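Local coordinates for methyltransferase (Thermus thermophilus, PDB 1WS6), which is probably an S-adenosylmethionine-dependent methyltransferase with a Rossmann-like fold, its exact substrate not established, at residues P22-V25 with R26-K29; A94-V97 with E98-L101. One frame throughout, in Å; residues are numbered along the deposited sequence.

Interaction 1 (P22-V25 with R26-K29); sequences PSPV and RLRK
The guanidinium group of R28 meets V25 at its edge: CG2 of V25 lies in the plane of the group, 3.6 Å from NH2 of R28. The two side chains slant across one another, and neither face of the group is taken by V25. P24 O also lies at the edge, near the plane, and S23 O approaches obliquely. A bend at chi3 of R28 (-57°) turns the group back toward the residues that precede the helix, while its aliphatic part runs past S23, whose OG is 3.6 Å from CG of R28. On another side of the turn P24 and L27 lie alongside each other and point the same way, the pyrrolidine CG resting 3.3 Å from CB of L27.

In the backbone, helix 25-38 takes its first turn, with P24 at the N-cap position. Its carbonyl oxygen accepts a nearly straight bond from the amide of R28, N to O 3.1 Å with 174° at the hydrogen, and a weak one from the amide of L27. One residue on, K29 N reaches V25 O at 2.9 Å, a regular i to i+4 bond.

L27 continues onto Y161 and L166 of the sheet, and NH1 of R28 is hydrogen-bonded to R3 O. Proline offers no side-chain hydroxyl or carboxylate as a cap; its carbonyl starts the ordinary i to i+4 pattern. The arginine's chain and edge pack on S23 and V25, while the R3 bond fixes its polar end, ties the helix start to the N-terminal region and probably helps to offset the cost of burial.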
ATOM      1  N   PRO A  22     -10.268  -9.689   0.431  1.00 74.46           N
ATOM      2  CA  PRO A  22      -8.912  -9.302   0.848  1.00 72.74           C
ATOM      3  C   PRO A  22      -8.302  -8.174   0.006  1.00 70.93           C
ATOM      4  O   PRO A  22      -7.866  -7.155   0.547  1.00 71.27           O
ATOM      5  CB  PRO A  22      -8.138 -10.609   0.722  1.00 73.74           C
ATOM      6  CG  PRO A  22      -8.790 -11.251  -0.474  1.00 75.00           C
ATOM      7  CD  PRO A  22     -10.263 -11.020  -0.204  1.00 74.49           C
ATOM      8  N   SER A  23      -8.284  -8.359  -1.313  1.00 67.52           N
ATOM      9  CA  SER A  23      -7.730  -7.373  -2.247  1.00 63.96           C
ATOM     10  C   SER A  23      -7.699  -7.963  -3.656  1.00 60.05           C
ATOM     11  O   SER A  23      -6.889  -8.837  -3.962  1.00 60.72           O
ATOM     12  CB  SER A  23      -6.308  -6.971  -1.832  1.00 64.75           C
ATOM     13  OG  SER A  23      -5.713  -6.127  -2.804  1.00 63.66           O
ATOM     14  N   PRO A  24      -8.577  -7.470  -4.534  1.00 55.75           N
ATOM     15  CA  PRO A  24      -8.710  -7.906  -5.927  1.00 52.15           C
ATOM     16  C   PRO A  24      -7.396  -8.163  -6.660  1.00 48.25           C
ATOM     17  O   PRO A  24      -6.509  -7.313  -6.693  1.00 47.34           O
ATOM     18  CB  PRO A  24      -9.529  -6.785  -6.566  1.00 53.03           C
ATOM     19  CG  PRO A  24      -9.225  -5.595  -5.695  1.00 54.44           C
ATOM     20  CD  PRO A  24      -9.268  -6.190  -4.323  1.00 55.01           C
ATOM     21  N   VAL A  25      -7.293  -9.348  -7.254  1.00 44.28           N
ATOM     22  CA  VAL A  25      -6.105  -9.742  -7.988  1.00 39.93           C
ATOM     23  C   VAL A  25      -5.845  -8.926  -9.248  1.00 37.56           C
ATOM     24  O   VAL A  25      -4.702  -8.551  -9.498  1.00 36.84           O
ATOM     25  CB  VAL A  25      -6.150 -11.238  -8.366  1.00 39.75           C
ATOM     26  CG1 VAL A  25      -5.030 -11.565  -9.332  1.00 38.76           C
ATOM     27  CG2 VAL A  25      -5.996 -12.082  -7.119  1.00 40.33           C
ATOM     28  N   ARG A  26      -6.867  -8.640 -10.053  1.00 34.62           N
ATOM     29  CA  ARG A  26      -6.581  -7.857 -11.248  1.00 34.55           C
ATOM     30  C   ARG A  26      -6.217  -6.422 -10.895  1.00 32.90           C
ATOM     31  O   ARG A  26      -5.549  -5.732 -11.662  1.00 31.51           O
ATOM     32  CB  ARG A  26      -7.727  -7.920 -12.266  1.00 36.33           C
ATOM     33  CG  ARG A  26      -9.127  -7.739 -11.744  1.00 40.05           C
ATOM     34  CD  ARG A  26     -10.137  -8.269 -12.792  1.00 40.95           C
ATOM     35  NE  ARG A  26      -9.991  -7.634 -14.105  1.00 38.92           N
ATOM     36  CZ  ARG A  26     -10.470  -6.431 -14.426  1.00 37.75           C
ATOM     37  NH1 ARG A  26     -11.139  -5.713 -13.533  1.00 34.66           N
ATOM     38  NH2 ARG A  26     -10.276  -5.942 -15.645  1.00 36.73           N
ATOM     39  N   LEU A  27      -6.634  -5.998  -9.708  1.00 31.11           N
ATOM     40  CA  LEU A  27      -6.330  -4.670  -9.196  1.00 29.69           C
ATOM     41  C   LEU A  27      -4.820  -4.633  -8.914  1.00 28.57           C
ATOM     42  O   LEU A  27      -4.082  -3.862  -9.529  1.00 26.70           O
ATOM     43  CB  LEU A  27      -7.118  -4.445  -7.901  1.00 31.38           C
ATOM     44  CG  LEU A  27      -7.027  -3.187  -7.027  1.00 32.45           C
ATOM     45  CD1 LEU A  27      -5.595  -2.951  -6.551  1.00 31.21           C
ATOM     46  CD2 LEU A  27      -7.544  -2.011  -7.797  1.00 32.60           C
ATOM     47  N   ARG A  28      -4.370  -5.478  -7.988  1.00 25.92           N
ATOM     48  CA  ARG A  28      -2.956  -5.536  -7.635  1.00 25.92           C
ATOM     49  C   ARG A  28      -2.085  -5.742  -8.860  1.00 25.13           C
ATOM     50  O   ARG A  28      -1.079  -5.050  -9.046  1.00 25.48           O
ATOM     51  CB  ARG A  28      -2.678  -6.673  -6.652  1.00 27.30           C
ATOM     52  CG  ARG A  28      -3.132  -6.415  -5.238  1.00 29.78           C
ATOM     53  CD  ARG A  28      -2.729  -7.568  -4.336  1.00 33.73           C
ATOM     54  NE  ARG A  28      -3.245  -8.854  -4.807  1.00 35.73           N
ATOM     55  CZ  ARG A  28      -2.567  -9.992  -4.719  1.00 36.28           C
ATOM     56  NH1 ARG A  28      -1.353  -9.992  -4.177  1.00 38.19           N
ATOM     57  NH2 ARG A  28      -3.083 -11.124  -5.180  1.00 38.48           N
ATOM     58  N   LYS A  29      -2.472  -6.705  -9.689  1.00 23.30           N
ATOM     59  CA  LYS A  29      -1.723  -7.001 -10.897  1.00 22.63           C
ATOM     60  C   LYS A  29      -1.633  -5.787 -11.811  1.00 21.54           C
ATOM     61  O   LYS A  29      -0.592  -5.550 -12.424  1.00 20.06           O
ATOM     62  CB  LYS A  29      -2.363  -8.161 -11.662  1.00 23.85           C
ATOM     63  CG  LYS A  29      -1.622  -8.525 -12.929  1.00 23.58           C
ATOM     64  CD  LYS A  29      -2.248  -9.719 -13.624  1.00 28.86           C
ATOM     65  CE  LYS A  29      -1.343 -10.241 -14.756  1.00 29.84           C
ATOM     66  NZ  LYS A  29      -1.121  -9.235 -15.834  1.00 29.03           N
TER

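Interaction 2 (A94-V97 with E98-L101); sequences ALPV and EVFL
L95 and F100 make a close apolar contact where the loop turns into the helix: CD1 of L95 sits 3.2 Å from CB of F100, and the two side chains cross at about a right angle. The methyl group thus bears on the root of the aromatic side chain and approaches the ring itself only obliquely. In L95, chi1 (51°) places CG between the backbone N and the carbonyl carbon, and chi2 (79°) then sets CD1 against F100. Next to this pair, CG of P96 comes within 3.3 Å of CG2 of V99, and V97 meets L101 more loosely, CG1 to CG at 3.9 Å.

The backbone sets these side chains in place. P96 holds the N-cap position, and its carbonyl oxygen is gripped twice. F100 N approaches in the carbonyl plane at 3.1 Å, whereas V99 N, at 3.0 Å, stands above that plane, well away from a lone-pair direction. L101 N bonds to V97 O at 3.1 Å, almost straight at 178°, and carries the helical pattern forward. The two bonds to the P96 carbonyl tie V99 and F100 to it, keeping their side chains near P96 and L95.

Farther out lie strands of the sheet. V97 touches P48 and V69, F100 touches L46 and V69, while L101 touches L136, in a loop. Helix 97-106 follows strand 91-93, outermost in the sheet, after a short loop, and its first turn packs against strands 44-48 and 65-69, as in the alternating strand-helix order of a Rossmann-like fold.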
ATOM      1  N   ALA A  94       4.476  -0.954  13.623  1.00 19.79           N
ATOM      2  CA  ALA A  94       3.234  -1.266  14.311  1.00 20.90           C
ATOM      3  C   ALA A  94       2.625  -0.115  15.089  1.00 22.77           C
ATOM      4  O   ALA A  94       2.808  -0.001  16.301  1.00 23.84           O
ATOM      5  CB  ALA A  94       3.443  -2.456  15.243  1.00 19.78           C
ATOM      6  N   LEU A  95       1.872   0.721  14.392  1.00 23.32           N
ATOM      7  CA  LEU A  95       1.215   1.841  15.038  1.00 23.16           C
ATOM      8  C   LEU A  95       0.204   2.467  14.095  1.00 21.60           C
ATOM      9  O   LEU A  95       0.251   2.252  12.881  1.00 19.50           O
ATOM     10  CB  LEU A  95       2.254   2.866  15.493  1.00 23.75           C
ATOM     11  CG  LEU A  95       3.275   3.322  14.462  1.00 24.43           C
ATOM     12  CD1 LEU A  95       2.642   4.342  13.557  1.00 24.12           C
ATOM     13  CD2 LEU A  95       4.481   3.920  15.162  1.00 27.82           C
ATOM     14  N   PRO A  96      -0.743   3.230  14.652  1.00 20.56           N
ATOM     15  CA  PRO A  96      -1.787   3.900  13.879  1.00 20.18           C
ATOM     16  C   PRO A  96      -1.203   4.850  12.843  1.00 20.76           C
ATOM     17  O   PRO A  96      -0.195   5.515  13.083  1.00 20.58           O
ATOM     18  CB  PRO A  96      -2.613   4.607  14.953  1.00 20.03           C
ATOM     19  CG  PRO A  96      -1.640   4.842  16.045  1.00 22.03           C
ATOM     20  CD  PRO A  96      -0.857   3.556  16.081  1.00 21.37           C
ATOM     21  N   VAL A  97      -1.837   4.895  11.680  1.00 20.35           N
ATOM     22  CA  VAL A  97      -1.378   5.750  10.600  1.00 21.30           C
ATOM     23  C   VAL A  97      -1.356   7.221  11.014  1.00 23.22           C
ATOM     24  O   VAL A  97      -0.496   7.985  10.574  1.00 22.76           O
ATOM     25  CB  VAL A  97      -2.283   5.575   9.373  1.00 20.92           C
ATOM     26  CG1 VAL A  97      -1.841   6.494   8.247  1.00 19.54           C
ATOM     27  CG2 VAL A  97      -2.256   4.114   8.941  1.00 21.82           C
ATOM     28  N   GLU A  98      -2.304   7.603  11.869  1.00 23.91           N
ATOM     29  CA  GLU A  98      -2.417   8.980  12.341  1.00 24.64           C
ATOM     30  C   GLU A  98      -1.234   9.407  13.220  1.00 23.05           C
ATOM     31  O   GLU A  98      -1.028  10.598  13.468  1.00 21.60           O
ATOM     32  CB  GLU A  98      -3.734   9.153  13.101  1.00 26.79           C
ATOM     33  CG  GLU A  98      -3.932   8.140  14.235  1.00 32.71           C
ATOM     34  CD  GLU A  98      -5.156   8.439  15.092  1.00 35.29           C
ATOM     35  OE1 GLU A  98      -6.299   8.243  14.618  1.00 36.34           O
ATOM     36  OE2 GLU A  98      -4.968   8.879  16.246  1.00 37.61           O
ATOM     37  N   VAL A  99      -0.468   8.436  13.706  1.00 20.65           N
ATOM     38  CA  VAL A  99       0.693   8.750  14.526  1.00 19.04           C
ATOM     39  C   VAL A  99       1.921   8.694  13.628  1.00 18.95           C
ATOM     40  O   VAL A  99       2.808   9.541  13.709  1.00 20.41           O
ATOM     41  CB  VAL A  99       0.891   7.740  15.689  1.00 19.03           C
ATOM     42  CG1 VAL A  99       2.214   8.034  16.408  1.00 14.70           C
ATOM     43  CG2 VAL A  99      -0.273   7.819  16.668  1.00 13.41           C
ATOM     44  N   PHE A 100       1.951   7.699  12.751  1.00 18.69           N
ATOM     45  CA  PHE A 100       3.074   7.511  11.837  1.00 19.13           C
ATOM     46  C   PHE A 100       3.354   8.692  10.910  1.00 19.82           C
ATOM     47  O   PHE A 100       4.491   9.147  10.807  1.00 19.87           O
ATOM     48  CB  PHE A 100       2.869   6.264  10.969  1.00 14.08           C
ATOM     49  CG  PHE A 100       3.901   6.110   9.891  1.00 13.01           C
ATOM     50  CD1 PHE A 100       5.131   5.527  10.165  1.00 14.61           C
ATOM     51  CD2 PHE A 100       3.653   6.571   8.606  1.00 11.68           C
ATOM     52  CE1 PHE A 100       6.095   5.406   9.178  1.00 14.60           C
ATOM     53  CE2 PHE A 100       4.607   6.457   7.613  1.00 10.93           C
ATOM     54  CZ  PHE A 100       5.834   5.873   7.896  1.00 14.80           C
ATOM     55  N   LEU A 101       2.327   9.166  10.215  1.00 20.56           N
ATOM     56  CA  LEU A 101       2.502  10.273   9.284  1.00 23.30           C
ATOM     57  C   LEU A 101       3.245  11.467   9.883  1.00 25.34           C
ATOM     58  O   LEU A 101       4.262  11.903   9.344  1.00 26.67           O
ATOM     59  CB  LEU A 101       1.147  10.721   8.729  1.00 20.94           C
ATOM     60  CG  LEU A 101       0.402   9.649   7.927  1.00 22.73           C
ATOM     61  CD1 LEU A 101      -0.880  10.248   7.349  1.00 17.62           C
ATOM     62  CD2 LEU A 101       1.303   9.107   6.812  1.00 18.69           C
TER

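Interactions 1 and 2 are two versions of one principle, a helix start with proline at the N-cap whose carbonyl accepts from the first turn. They lie on opposite sides of the chain's centre, their centres about 24 Å apart and their nearest atoms about 15 Å apart, without touching, and they belong to different helices, 25-38 and 97-106. Interaction 2 is the more buried, with three buried residues and one exposed; interaction 1 has two buried and three exposed. At 22-29 polar and charged groups are prominent, and the buried arginine turns to the N-terminal region while leucine meets the strands beyond. At 94-101 the side-chain contacts are almost wholly apolar, and the helix start faces parallel strands 44-48 and 65-69.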